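Local coordinates for protein beta-galactosidase (Bacillus circulans subsp. alkalophilus, PDB 3TTY) that hydrolyses beta-galactosides, releasing terminal non-reducing galactose in the active site of a TIM-barrel glycoside hydrolase domain, at residues M402-N407 against M463-F468; A458-M463 against T484-G489; T287-N292 against T441-V446; E406-L411 against L421-E426. One frame throughout, in Å; residues are numbered along the deposited sequence.

Contact 1: M402-N407 against M463-F468; sequences MYDWEN and MVKPGF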
loop_
_atom_site.group_PDB
_atom_site.type_symbol
_atom_site.label_atom_id
_atom_site.label_comp_id
_atom_site.label_asym_id
_atom_site.label_seq_id
_atom_site.Cartn_x
_atom_site.Cartn_y
_atom_site.Cartn_z
ATOM N N MET A 402 24.741 -18.902 14.065
ATOM C CA MET A 402 23.474 -19.414 14.541
ATOM C C MET A 402 22.324 -18.642 13.934
ATOM O O MET A 402 22.409 -17.432 13.727
ATOM C CB MET A 402 23.397 -19.284 16.065
ATOM C CG MET A 402 24.228 -20.282 16.834
ATOM S SD MET A 402 24.193 -19.928 18.599
ATOM C CE MET A 402 24.903 -21.433 19.251
ATOM N N TYR A 403 21.247 -19.367 13.669
ATOM C CA TYR A 403 20.020 -18.811 13.142
ATOM C C TYR A 403 18.903 -19.622 13.797
ATOM O O TYR A 403 19.042 -20.826 13.995
ATOM C CB TYR A 403 19.974 -18.962 11.606
ATOM C CG TYR A 403 18.597 -18.718 11.039
ATOM C CD1 TYR A 403 18.081 -17.427 10.945
ATOM C CD2 TYR A 403 17.797 -19.774 10.630
ATOM C CE1 TYR A 403 16.815 -17.197 10.453
ATOM C CE2 TYR A 403 16.521 -19.551 10.129
ATOM C CZ TYR A 403 16.040 -18.258 10.047
ATOM O OH TYR A 403 14.780 -18.026 9.560
ATOM N N ASP A 404 17.799 -18.977 14.135
ATOM C CA ASP A 404 16.703 -19.680 14.792
ATOM C C ASP A 404 15.368 -19.098 14.385
ATOM O O ASP A 404 15.197 -17.881 14.429
ATOM C CB ASP A 404 16.840 -19.580 16.313
ATOM C CG ASP A 404 15.779 -20.386 17.044
ATOM O OD1 ASP A 404 14.806 -19.789 17.528
ATOM O OD2 ASP A 404 15.905 -21.622 17.111
ATOM N N TRP A 405 14.409 -19.953 14.033
ATOM C CA TRP A 405 13.113 -19.462 13.548
ATOM C C TRP A 405 12.249 -18.831 14.636
ATOM O O TRP A 405 11.487 -17.890 14.356
ATOM C CB TRP A 405 12.312 -20.562 12.817
ATOM C CG TRP A 405 12.542 -20.611 11.342
ATOM C CD1 TRP A 405 11.817 -19.978 10.374
ATOM C CD2 TRP A 405 13.572 -21.344 10.658
ATOM N NE1 TRP A 405 12.330 -20.273 9.123
ATOM C CE2 TRP A 405 13.403 -21.112 9.272
ATOM C CE3 TRP A 405 14.608 -22.188 11.081
ATOM C CZ2 TRP A 405 14.244 -21.680 8.307
ATOM C CZ3 TRP A 405 15.441 -22.756 10.117
ATOM C CH2 TRP A 405 15.256 -22.496 8.749
ATOM N N GLU A 406 12.349 -19.345 15.863
ATOM C CA GLU A 406 11.501 -18.865 16.963
ATOM C C GLU A 406 12.007 -17.507 17.403
ATOM O O GLU A 406 11.230 -16.585 17.659
ATOM C CB GLU A 406 11.473 -19.851 18.133
ATOM C CG GLU A 406 10.753 -21.165 17.806
ATOM C CD GLU A 406 10.619 -22.111 18.996
ATOM O OE1 GLU A 406 11.541 -22.164 19.834
ATOM O OE2 GLU A 406 9.583 -22.812 19.092
ATOM N N ASN A 407 13.323 -17.378 17.466
ATOM C CA ASN A 407 13.933 -16.073 17.677
ATOM C C ASN A 407 13.474 -15.082 16.598
ATOM O O ASN A 407 13.128 -13.937 16.898
ATOM C CB ASN A 407 15.451 -16.208 17.650
ATOM C CG ASN A 407 16.159 -14.894 17.881
ATOM O OD1 ASN A 407 15.801 -14.141 18.783
ATOM N ND2 ASN A 407 17.181 -14.610 17.063
ATOM N N MET A 463 15.977 -13.991 21.633
ATOM C CA MET A 463 15.424 -15.059 22.461
ATOM C C MET A 463 16.489 -16.072 22.902
ATOM O O MET A 463 17.194 -16.661 22.077
ATOM C CB MET A 463 14.280 -15.787 21.750
ATOM C CG MET A 463 13.830 -17.084 22.472
ATOM S SD MET A 463 12.556 -17.961 21.529
ATOM C CE MET A 463 11.341 -16.655 21.432
ATOM N N VAL A 464 16.584 -16.269 24.213
ATOM C CA VAL A 464 17.462 -17.276 24.786
ATOM C C VAL A 464 16.635 -18.418 25.375
ATOM O O VAL A 464 15.866 -18.213 26.310
ATOM C CB VAL A 464 18.372 -16.664 25.852
ATOM C CG1 VAL A 464 19.110 -17.755 26.611
ATOM C CG2 VAL A 464 19.356 -15.706 25.190
ATOM N N LYS A 465 16.787 -19.613 24.800
ATOM C CA LYS A 465 15.996 -20.781 25.176
ATOM C C LYS A 465 16.689 -21.554 26.296
ATOM O O LYS A 465 17.886 -21.382 26.511
ATOM C CB LYS A 465 15.791 -21.695 23.964
ATOM C CG LYS A 465 15.082 -21.049 22.777
ATOM C CD LYS A 465 14.992 -22.044 21.631
ATOM C CE LYS A 465 14.418 -21.421 20.364
ATOM N NZ LYS A 465 14.197 -22.472 19.325
ATOM N N PRO A 466 15.941 -22.418 27.004
ATOM C CA PRO A 466 16.518 -23.186 28.115
ATOM C C PRO A 466 17.736 -23.974 27.648
ATOM O O PRO A 466 17.725 -24.531 26.537
ATOM C CB PRO A 466 15.391 -24.147 28.508
ATOM C CG PRO A 466 14.137 -23.476 28.045
ATOM C CD PRO A 466 14.519 -22.734 26.790
ATOM N N GLY A 467 18.772 -24.003 28.482
ATOM C CA GLY A 467 19.993 -24.726 28.171
ATOM C C GLY A 467 20.972 -23.984 27.271
ATOM O O GLY A 467 22.142 -24.358 27.182
ATOM N N PHE A 468 20.513 -22.936 26.596
ATOM C CA PHE A 468 21.383 -22.227 25.667
ATOM C C PHE A 468 22.541 -21.513 26.375
ATOM O O PHE A 468 23.709 -21.744 26.045
ATOM C CB PHE A 468 20.575 -21.272 24.779
ATOM C CG PHE A 468 21.412 -20.448 23.824
ATOM C CD1 PHE A 468 21.751 -20.933 22.577
ATOM C CD2 PHE A 468 21.812 -19.168 24.160
ATOM C CE1 PHE A 468 22.498 -20.165 21.683
ATOM C CE2 PHE A 468 22.559 -18.399 23.279
ATOM C CZ PHE A 468 22.903 -18.901 22.034
#
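Lys-465 pushes its ammonium group between Asp-404 and Glu-406 in a salt-bridge network at the N-terminus of helix 405-413, within the trimerisation domain. Asp-404 OD2 lies 2.9 Å from Lys-465 NZ and is met on its syn side; Glu-406 OE1, at 2.7 Å from the same NZ, is approached from above its carboxylate plane. A lysine suits this place because its chain, extended all the way to NZ, can carry a charge across from the loop ahead of helix 468-477. It comes at Asp-404 from the opposite direction but crosses Glu-406 at about a right angle.

Behind this first shell, both acids have other duties. Asp-404 is the N-cap: its chi1 of -176° sets CG beside the carbonyl carbon, and OD1 accepts from Asn-407 N at 2.8 Å through the anti lone pair. The helix start and the lysine together would be expected to favour the charged carboxylate. Glu-406 OE2 turns to Arg-223 on barrel helix 215-243. Farther along, Asn-407 OD1 accepts from Met-463 N at 2.9 Å with a nearly straight N-H (168°), while its ND2 is bonded to Val-460 O, which fixes the amide's orientation. Beyond the charges is a Met-aromatic contact: Met-402 SD sits at the edge of the Phe-468 ring, 3.5 Å from its CE1.

Contact 2: A458-M463 against T484-G489; sequences APVMYM and TTFFSG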
loop_
_atom_site.group_PDB
_atom_site.type_symbol
_atom_site.label_atom_id
_atom_site.label_comp_id
_atom_site.label_asym_id
_atom_site.label_seq_id
_atom_site.Cartn_x
_atom_site.Cartn_y
_atom_site.Cartn_z
ATOM N N ALA A 458 26.467 -15.367 17.115
ATOM C CA ALA A 458 25.009 -15.336 17.270
ATOM C C ALA A 458 24.488 -13.907 17.166
ATOM O O ALA A 458 24.318 -13.224 18.177
ATOM C CB ALA A 458 24.601 -15.954 18.604
ATOM N N PRO A 459 24.246 -13.446 15.933
ATOM C CA PRO A 459 23.717 -12.100 15.708
ATOM C C PRO A 459 22.301 -11.975 16.271
ATOM O O PRO A 459 21.440 -12.787 15.948
ATOM C CB PRO A 459 23.699 -11.988 14.177
ATOM C CG PRO A 459 24.697 -13.014 13.702
ATOM C CD PRO A 459 24.544 -14.144 14.670
ATOM N N VAL A 460 22.088 -10.980 17.125
ATOM C CA VAL A 460 20.774 -10.672 17.682
ATOM C C VAL A 460 20.066 -11.904 18.235
ATOM O O VAL A 460 18.977 -12.258 17.781
ATOM C CB VAL A 460 19.874 -10.001 16.633
ATOM C CG1 VAL A 460 18.744 -9.261 17.304
ATOM C CG2 VAL A 460 20.685 -9.039 15.780
ATOM N N MET A 461 20.703 -12.562 19.205
ATOM C CA MET A 461 20.102 -13.691 19.897
ATOM C C MET A 461 19.177 -13.109 20.957
ATOM O O MET A 461 19.428 -13.203 22.166
ATOM C CB MET A 461 21.178 -14.596 20.514
ATOM C CG MET A 461 20.685 -15.993 20.925
ATOM S SD MET A 461 19.744 -16.844 19.630
ATOM C CE MET A 461 20.996 -16.974 18.341
ATOM N N TYR A 462 18.124 -12.473 20.458
ATOM C CA TYR A 462 17.075 -11.856 21.244
ATOM C C TYR A 462 16.408 -12.857 22.180
ATOM O O TYR A 462 16.307 -12.617 23.385
ATOM C CB TYR A 462 16.059 -11.245 20.279
ATOM C CG TYR A 462 14.754 -10.770 20.879
ATOM C CD1 TYR A 462 14.676 -9.567 21.588
ATOM C CD2 TYR A 462 13.582 -11.497 20.689
ATOM C CE1 TYR A 462 13.463 -9.128 22.114
ATOM C CE2 TYR A 462 12.380 -11.063 21.201
ATOM C CZ TYR A 462 12.318 -9.885 21.913
ATOM O OH TYR A 462 11.098 -9.470 22.411
ATOM N N MET A 463 15.977 -13.991 21.633
ATOM C CA MET A 463 15.424 -15.059 22.461
ATOM C C MET A 463 16.489 -16.072 22.902
ATOM O O MET A 463 17.194 -16.661 22.077
ATOM C CB MET A 463 14.280 -15.787 21.750
ATOM C CG MET A 463 13.830 -17.084 22.472
ATOM S SD MET A 463 12.556 -17.961 21.529
ATOM C CE MET A 463 11.341 -16.655 21.432
ATOM N N THR A 484 28.150 -12.100 20.270
ATOM C CA THR A 484 26.740 -11.726 20.173
ATOM C C THR A 484 26.589 -10.206 20.125
ATOM O O THR A 484 27.594 -9.491 20.109
ATOM C CB THR A 484 25.830 -12.442 21.228
ATOM O OG1 THR A 484 24.450 -12.237 20.896
ATOM C CG2 THR A 484 26.102 -11.958 22.633
ATOM N N THR A 485 25.359 -9.706 20.054
ATOM C CA THR A 485 25.181 -8.306 19.692
ATOM C C THR A 485 24.169 -7.587 20.555
ATOM O O THR A 485 23.555 -8.180 21.434
ATOM C CB THR A 485 24.679 -8.163 18.231
ATOM O OG1 THR A 485 23.350 -8.687 18.132
ATOM C CG2 THR A 485 25.592 -8.899 17.246
ATOM N N PHE A 486 23.986 -6.303 20.265
ATOM C CA PHE A 486 22.892 -5.536 20.822
ATOM C C PHE A 486 21.594 -6.332 20.680
ATOM O O PHE A 486 21.419 -7.097 19.727
ATOM C CB PHE A 486 22.749 -4.223 20.067
ATOM C CG PHE A 486 22.461 -4.410 18.599
ATOM C CD1 PHE A 486 23.497 -4.494 17.677
ATOM C CD2 PHE A 486 21.155 -4.533 18.144
ATOM C CE1 PHE A 486 23.230 -4.688 16.331
ATOM C CE2 PHE A 486 20.885 -4.719 16.800
ATOM C CZ PHE A 486 21.925 -4.801 15.892
ATOM N N PHE A 487 20.697 -6.139 21.641
ATOM C CA PHE A 487 19.362 -6.745 21.639
ATOM C C PHE A 487 19.375 -8.274 21.695
ATOM O O PHE A 487 18.506 -8.936 21.123
ATOM C CB PHE A 487 18.517 -6.238 20.464
ATOM C CG PHE A 487 17.059 -6.073 20.804
ATOM C CD1 PHE A 487 16.677 -5.389 21.958
ATOM C CD2 PHE A 487 16.068 -6.611 19.988
ATOM C CE1 PHE A 487 15.334 -5.238 22.291
ATOM C CE2 PHE A 487 14.729 -6.460 20.311
ATOM C CZ PHE A 487 14.363 -5.767 21.473
ATOM N N SER A 488 20.350 -8.829 22.407
ATOM C CA SER A 488 20.425 -10.276 22.592
ATOM C C SER A 488 20.210 -10.609 24.061
ATOM O O SER A 488 20.484 -9.788 24.939
ATOM C CB SER A 488 21.785 -10.810 22.137
ATOM O OG SER A 488 22.022 -10.462 20.791
ATOM N N GLY A 489 19.727 -11.812 24.331
ATOM C CA GLY A 489 19.453 -12.217 25.700
ATOM C C GLY A 489 18.369 -11.398 26.378
ATOM O O GLY A 489 18.396 -11.199 27.587
#
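Tyr-462 and Phe-487 lie side by side just past the C-terminal ends of the neighbouring parallel strands 455-458 and 481-485, which helix 468-477 joins in a beta-alpha-beta crossover. From Tyr-462, CB rests 3.5 Å from Phe-487 O, which lies in the plane of the tyrosine ring at its edge. Farther out, Tyr-462 CD1 comes within 3.4 Å of Phe-487 CE2, over a face of the phenylalanine, and CE1 reaches both CE2 and CZ. The planes are 29° apart and slid, so the rings overlap little. At the tip, OH bonds to Asp-495 and to Tyr-357 of the second subunit, whose ring also meets Phe-487 edge-to-face; a tyrosine thus combines ring packing with a hydrogen bond across the subunit boundary.

Nearer the strands, side-chain hydroxyls take over the bonding to the backbone. Thr-484 OG1 donates to Ala-458 O at 2.9 Å, nearly along the C=O axis. With chi1 at 67°, Thr-485 OG1 can accept from Val-460 N at 2.8 Å while giving its own proton to Phe-486 O at 3.0 Å. A valine at Thr-485 would probably leave Val-460 N without this acceptor and Phe-486 O without this donor, weakening the tie between the two loops at that point. Met-461 is the centre of an inverse gamma turn, and its carbonyl oxygen is taken by the loop after strand 481-485: Gly-489 N donates to Met-461 O at 2.6 Å, with an N-H...O angle of 166°.

Contact 3: T287-N292 against T441-V446; sequences TAMAHN and TDMISV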
loop_
_atom_site.group_PDB
_atom_site.type_symbol
_atom_site.label_atom_id
_atom_site.label_comp_id
_atom_site.label_asym_id
_atom_site.label_seq_id
_atom_site.Cartn_x
_atom_site.Cartn_y
_atom_site.Cartn_z
ATOM N N THR A 287 22.594 -16.420 -1.187
ATOM C CA THR A 287 22.160 -17.746 -1.617
ATOM C C THR A 287 23.127 -18.823 -1.097
ATOM O O THR A 287 22.715 -19.940 -0.793
ATOM C CB THR A 287 21.775 -17.863 -3.144
ATOM O OG1 THR A 287 22.585 -18.850 -3.808
ATOM C CG2 THR A 287 21.862 -16.550 -3.850
ATOM N N ALA A 288 24.396 -18.473 -0.922
ATOM C CA ALA A 288 25.336 -19.391 -0.273
ATOM C C ALA A 288 24.918 -19.660 1.186
ATOM O O ALA A 288 24.942 -20.802 1.667
ATOM C CB ALA A 288 26.759 -18.827 -0.328
ATOM N N MET A 289 24.534 -18.602 1.890
ATOM C CA MET A 289 24.060 -18.741 3.262
ATOM C C MET A 289 22.818 -19.644 3.336
ATOM O O MET A 289 22.661 -20.416 4.287
ATOM C CB MET A 289 23.785 -17.364 3.892
ATOM C CG MET A 289 23.585 -17.414 5.405
ATOM S SD MET A 289 23.213 -15.823 6.157
ATOM C CE MET A 289 21.774 -15.322 5.212
ATOM N N ALA A 290 21.951 -19.563 2.328
ATOM C CA ALA A 290 20.768 -20.432 2.278
ATOM C C ALA A 290 21.087 -21.926 2.042
ATOM O O ALA A 290 20.536 -22.797 2.723
ATOM C CB ALA A 290 19.742 -19.912 1.252
ATOM N N HIS A 291 21.964 -22.226 1.085
ATOM C CA HIS A 291 22.387 -23.606 0.884
ATOM C C HIS A 291 23.005 -24.081 2.189
ATOM O O HIS A 291 22.758 -25.200 2.651
ATOM C CB HIS A 291 23.457 -23.725 -0.209
ATOM C CG HIS A 291 22.986 -23.392 -1.594
ATOM N ND1 HIS A 291 21.992 -24.093 -2.239
ATOM C CD2 HIS A 291 23.423 -22.462 -2.479
ATOM C CE1 HIS A 291 21.816 -23.593 -3.449
ATOM N NE2 HIS A 291 22.675 -22.603 -3.618
ATOM N N ASN A 292 23.842 -23.217 2.761
ATOM C CA ASN A 292 24.525 -23.509 4.012
ATOM C C ASN A 292 23.532 -23.901 5.100
ATOM O O ASN A 292 23.675 -24.938 5.741
ATOM C CB ASN A 292 25.338 -22.295 4.455
ATOM C CG ASN A 292 26.472 -22.658 5.397
ATOM O OD1 ASN A 292 26.297 -23.436 6.345
ATOM N ND2 ASN A 292 27.645 -22.095 5.139
ATOM N N THR A 441 32.473 -21.873 6.941
ATOM C CA THR A 441 31.514 -21.601 8.000
ATOM C C THR A 441 30.261 -22.466 7.867
ATOM O O THR A 441 29.828 -22.791 6.757
ATOM C CB THR A 441 31.081 -20.129 7.964
ATOM O OG1 THR A 441 30.459 -19.874 6.706
ATOM C CG2 THR A 441 32.269 -19.213 8.079
ATOM N N ASP A 442 29.692 -22.848 9.004
ATOM C CA ASP A 442 28.418 -23.558 9.042
ATOM C C ASP A 442 27.350 -22.686 9.668
ATOM O O ASP A 442 27.573 -22.095 10.727
ATOM C CB ASP A 442 28.510 -24.802 9.920
ATOM C CG ASP A 442 29.413 -25.846 9.355
ATOM O OD1 ASP A 442 29.663 -25.812 8.129
ATOM O OD2 ASP A 442 29.849 -26.709 10.145
ATOM N N MET A 443 26.184 -22.639 9.029
ATOM C CA MET A 443 24.986 -22.115 9.667
ATOM C C MET A 443 24.460 -23.216 10.580
ATOM O O MET A 443 24.348 -24.368 10.158
ATOM C CB MET A 443 23.938 -21.748 8.617
ATOM C CG MET A 443 24.361 -20.627 7.684
ATOM S SD MET A 443 24.616 -19.079 8.559
ATOM C CE MET A 443 23.089 -18.990 9.495
ATOM N N ILE A 444 24.159 -22.878 11.830
ATOM C CA ILE A 444 23.752 -23.904 12.791
ATOM C C ILE A 444 22.554 -23.481 13.629
ATOM O O ILE A 444 22.253 -22.298 13.734
ATOM C CB ILE A 444 24.903 -24.275 13.754
ATOM C CG1 ILE A 444 25.306 -23.065 14.610
ATOM C CG2 ILE A 444 26.099 -24.830 12.979
ATOM C CD1 ILE A 444 26.098 -23.443 15.861
ATOM N N SER A 445 21.862 -24.458 14.212
ATOM C CA SER A 445 20.802 -24.165 15.168
ATOM C C SER A 445 21.409 -23.715 16.508
ATOM O O SER A 445 22.603 -23.929 16.781
ATOM C CB SER A 445 19.910 -25.383 15.382
ATOM O OG SER A 445 20.430 -26.221 16.405
ATOM N N VAL A 446 20.587 -23.081 17.335
ATOM C CA VAL A 446 21.014 -22.706 18.663
ATOM C C VAL A 446 21.287 -23.942 19.518
ATOM O O VAL A 446 21.853 -23.817 20.603
ATOM C CB VAL A 446 19.971 -21.809 19.374
ATOM C CG1 VAL A 446 19.857 -20.476 18.677
ATOM C CG2 VAL A 446 18.610 -22.512 19.462
HETATM O O HOH W 1 25.582 -25.623 8.069
#
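A helix of the TIM barrel, 284-296, here meets the edge strand 441-444 of the trimerisation domain's sheet, with the amide of Asn-292 as the main clasp on Thr-441 and Met-443. The axes of helix segment 287-292 and strand segment 441-444 approach to 8.0 Å, with 64° between their directions. Asn-292 uses both ends of its side chain: ND2 donates to Thr-441 O at 2.8 Å, and OD1 accepts from Met-443 N, also at 2.8 Å. An asparagine fits because one amide can offer a donor and an acceptor to the two backbone groups that flank Asp-442. Thr-441 O lies in the amide plane, whereas Met-443 N comes from above the carbonyl plane of OD1. A leucine in place of Asn-292 would probably leave Met-443 N without its acceptor and Thr-441 O without this donor, loosening the hold of the barrel helix on the strand.

Other groups reinforce the clasp. ND2 is also bonded to Tyr-431 OH, and Asp-442, turned away, forms a salt bridge with Arg-295 of the same barrel helix. A water 2.9 Å from Asn-292 OD1 and 2.7 Å from Met-443 O probably links the two. Bent at chi2 and chi3, the Met-443 chain lays its CG 3.8 Å from Asn-292 CB and its SD 3.7 Å from Met-289 CG.

Contact 4: E406-L411 against L421-E426; sequences ENRWAL and LNYVNE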
loop_
_atom_site.group_PDB
_atom_site.type_symbol
_atom_site.label_atom_id
_atom_site.label_comp_id
_atom_site.label_asym_id
_atom_site.label_seq_id
_atom_site.Cartn_x
_atom_site.Cartn_y
_atom_site.Cartn_z
ATOM N N GLU A 406 12.349 -19.345 15.863
ATOM C CA GLU A 406 11.501 -18.865 16.963
ATOM C C GLU A 406 12.007 -17.507 17.403
ATOM O O GLU A 406 11.230 -16.585 17.659
ATOM C CB GLU A 406 11.473 -19.851 18.133
ATOM C CG GLU A 406 10.753 -21.165 17.806
ATOM C CD GLU A 406 10.619 -22.111 18.996
ATOM O OE1 GLU A 406 11.541 -22.164 19.834
ATOM O OE2 GLU A 406 9.583 -22.812 19.092
ATOM N N ASN A 407 13.323 -17.378 17.466
ATOM C CA ASN A 407 13.933 -16.073 17.677
ATOM C C ASN A 407 13.474 -15.082 16.598
ATOM O O ASN A 407 13.128 -13.937 16.898
ATOM C CB ASN A 407 15.451 -16.208 17.650
ATOM C CG ASN A 407 16.159 -14.894 17.881
ATOM O OD1 ASN A 407 15.801 -14.141 18.783
ATOM N ND2 ASN A 407 17.181 -14.610 17.063
ATOM N N ARG A 408 13.470 -15.533 15.343
ATOM C CA ARG A 408 13.020 -14.703 14.230
ATOM C C ARG A 408 11.575 -14.223 14.404
ATOM O O ARG A 408 11.289 -13.033 14.276
ATOM C CB ARG A 408 13.158 -15.458 12.906
ATOM C CG ARG A 408 12.638 -14.675 11.710
ATOM C CD ARG A 408 13.065 -15.295 10.379
ATOM N NE ARG A 408 12.655 -14.487 9.229
ATOM C CZ ARG A 408 12.899 -14.816 7.959
ATOM N NH1 ARG A 408 13.552 -15.936 7.676
ATOM N NH2 ARG A 408 12.480 -14.035 6.972
ATOM N N TRP A 409 10.666 -15.154 14.679
ATOM C CA TRP A 409 9.264 -14.815 14.897
ATOM C C TRP A 409 9.075 -13.775 16.003
ATOM O O TRP A 409 8.348 -12.785 15.826
ATOM C CB TRP A 409 8.467 -16.064 15.251
ATOM C CG TRP A 409 8.356 -17.058 14.135
ATOM C CD1 TRP A 409 8.487 -16.812 12.796
ATOM C CD2 TRP A 409 8.101 -18.463 14.264
ATOM N NE1 TRP A 409 8.321 -17.979 12.090
ATOM C CE2 TRP A 409 8.081 -19.005 12.966
ATOM C CE3 TRP A 409 7.886 -19.311 15.355
ATOM C CZ2 TRP A 409 7.839 -20.357 12.724
ATOM C CZ3 TRP A 409 7.661 -20.644 15.121
ATOM C CH2 TRP A 409 7.632 -21.161 13.811
ATOM N N ALA A 410 9.711 -14.000 17.148
ATOM C CA ALA A 410 9.611 -13.040 18.249
ATOM C C ALA A 410 10.151 -11.654 17.855
ATOM O O ALA A 410 9.503 -10.628 18.111
ATOM C CB ALA A 410 10.308 -13.564 19.492
ATOM N N LEU A 411 11.316 -11.624 17.209
ATOM C CA LEU A 411 11.867 -10.360 16.723
ATOM C C LEU A 411 10.926 -9.674 15.752
ATOM O O LEU A 411 10.694 -8.479 15.845
ATOM C CB LEU A 411 13.216 -10.573 16.041
ATOM C CG LEU A 411 14.439 -10.643 16.946
ATOM C CD1 LEU A 411 15.675 -10.882 16.108
ATOM C CD2 LEU A 411 14.567 -9.359 17.763
ATOM N N LEU A 421 15.248 -2.797 12.082
ATOM C CA LEU A 421 15.919 -4.036 12.479
ATOM C C LEU A 421 15.378 -5.192 11.670
ATOM O O LEU A 421 14.183 -5.495 11.702
ATOM C CB LEU A 421 15.772 -4.318 13.983
ATOM C CG LEU A 421 16.397 -5.625 14.493
ATOM C CD1 LEU A 421 17.902 -5.671 14.231
ATOM C CD2 LEU A 421 16.079 -5.869 15.983
ATOM N N ASN A 422 16.264 -5.822 10.917
ATOM C CA ASN A 422 15.903 -6.989 10.134
ATOM C C ASN A 422 16.823 -8.130 10.531
ATOM O O ASN A 422 18.036 -8.077 10.287
ATOM C CB ASN A 422 16.022 -6.663 8.641
ATOM C CG ASN A 422 15.685 -7.840 7.750
ATOM O OD1 ASN A 422 16.288 -8.910 7.854
ATOM N ND2 ASN A 422 14.716 -7.647 6.860
ATOM N N TYR A 423 16.251 -9.144 11.175
ATOM C CA TYR A 423 17.032 -10.250 11.742
ATOM C C TYR A 423 17.933 -10.914 10.718
ATOM O O TYR A 423 19.151 -11.016 10.919
ATOM C CB TYR A 423 16.108 -11.288 12.374
ATOM C CG TYR A 423 16.790 -12.517 12.957
ATOM C CD1 TYR A 423 17.887 -12.403 13.796
ATOM C CD2 TYR A 423 16.290 -13.790 12.703
ATOM C CE1 TYR A 423 18.490 -13.530 14.353
ATOM C CE2 TYR A 423 16.870 -14.915 13.254
ATOM C CZ TYR A 423 17.971 -14.779 14.077
ATOM O OH TYR A 423 18.561 -15.903 14.601
ATOM N N VAL A 424 17.336 -11.369 9.623
ATOM C CA VAL A 424 18.098 -12.066 8.598
ATOM C C VAL A 424 19.206 -11.182 8.019
ATOM O O VAL A 424 20.330 -11.659 7.795
ATOM C CB VAL A 424 17.189 -12.652 7.481
ATOM C CG1 VAL A 424 18.018 -13.192 6.348
ATOM C CG2 VAL A 424 16.284 -13.747 8.053
ATOM N N ASN A 425 18.912 -9.901 7.801
ATOM C CA ASN A 425 19.937 -8.984 7.293
ATOM C C ASN A 425 21.166 -8.956 8.213
ATOM O O ASN A 425 22.307 -9.018 7.744
ATOM C CB ASN A 425 19.394 -7.558 7.097
ATOM C CG ASN A 425 18.586 -7.400 5.805
ATOM O OD1 ASN A 425 17.952 -6.364 5.581
ATOM N ND2 ASN A 425 18.598 -8.427 4.958
ATOM N N GLU A 426 20.927 -8.854 9.520
ATOM C CA GLU A 426 22.013 -8.862 10.500
ATOM C C GLU A 426 22.771 -10.178 10.476
ATOM O O GLU A 426 23.994 -10.177 10.465
ATOM C CB GLU A 426 21.498 -8.567 11.909
ATOM C CG GLU A 426 20.811 -7.228 12.030
ATOM C CD GLU A 426 21.732 -6.062 11.686
ATOM O OE1 GLU A 426 22.820 -5.932 12.300
ATOM O OE2 GLU A 426 21.366 -5.271 10.792
#
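Tyr-423 sends its ring toward Asn-407, Arg-408 and Leu-411 because chi1 is 178°, with CG beside the carbonyl carbon, and that torsion throws the phenol out from the first turn of helix 423-435, which Asn-422 caps. Two consecutive helices of the trimerisation domain, 405-413 and 423-435, joined by a short connection, pack here. Arg-408 is likewise extended, chi1 177°, its chain running straight from CG to NE so that the guanidinium reaches Val-424.

The three partners of the tyrosine ring stand at i, i+1 and i+4 on helix 405-413. Asn-407 ND2 lies 3.1 Å from Tyr-423 CZ, with the amide and ring planes 85° apart; the amide's hydrogen bonds go instead to the backbone, ND2 to Val-460 O and OD1 to Met-463 N. Arg-408 offers not its charge but its aliphatic root, CB being 3.6 Å from Tyr-423 CD2. Leu-411 CD1 comes to 3.5 Å from Tyr-423 CD1, crossing the tyrosine side chain at about a right angle. A long, flat residue suits a position that must span all three, and its phenol still finds a polar mate, since Tyr-423 OH is hydrogen-bonded to Asp-404 N.

Toward the arginine's tip, the methyl CG2 of Val-424 lies over the centre of one guanidinium face, 3.5 Å from Arg-408 NH1. NE forms a salt bridge with Glu-412, and NH1 is hydrogen-bonded to Phe-256 O and Tyr-403 OH. Leu-411's second methyl extends the apolar patch, with Leu-411 CD2 lying 4.2 Å from Leu-421 CD2.

In the fold
Contacts 1, 2 and 4 cluster within the trimerisation domain, their centres 9 to 11 Å apart. Contacts 1 and 4 share helix 405-413, and contacts 1 and 2 share Met-463, in the loop that follows strand 455-458. The centre of contact 3 lies about 15 Å from those of contacts 1 and 4 and about 17 Å from that of contact 2; it ties the catalytic barrel to strand 441-444, an outermost strand of the mixed sheet that contact 2 also reaches. Along the chain, contact 4 is nested inside the loop closed by contact 3, while contact 1 interlocks with both contacts 2 and 3. Together they link the barrel, through the sheet and its helices, to the subunit interface at contact 2.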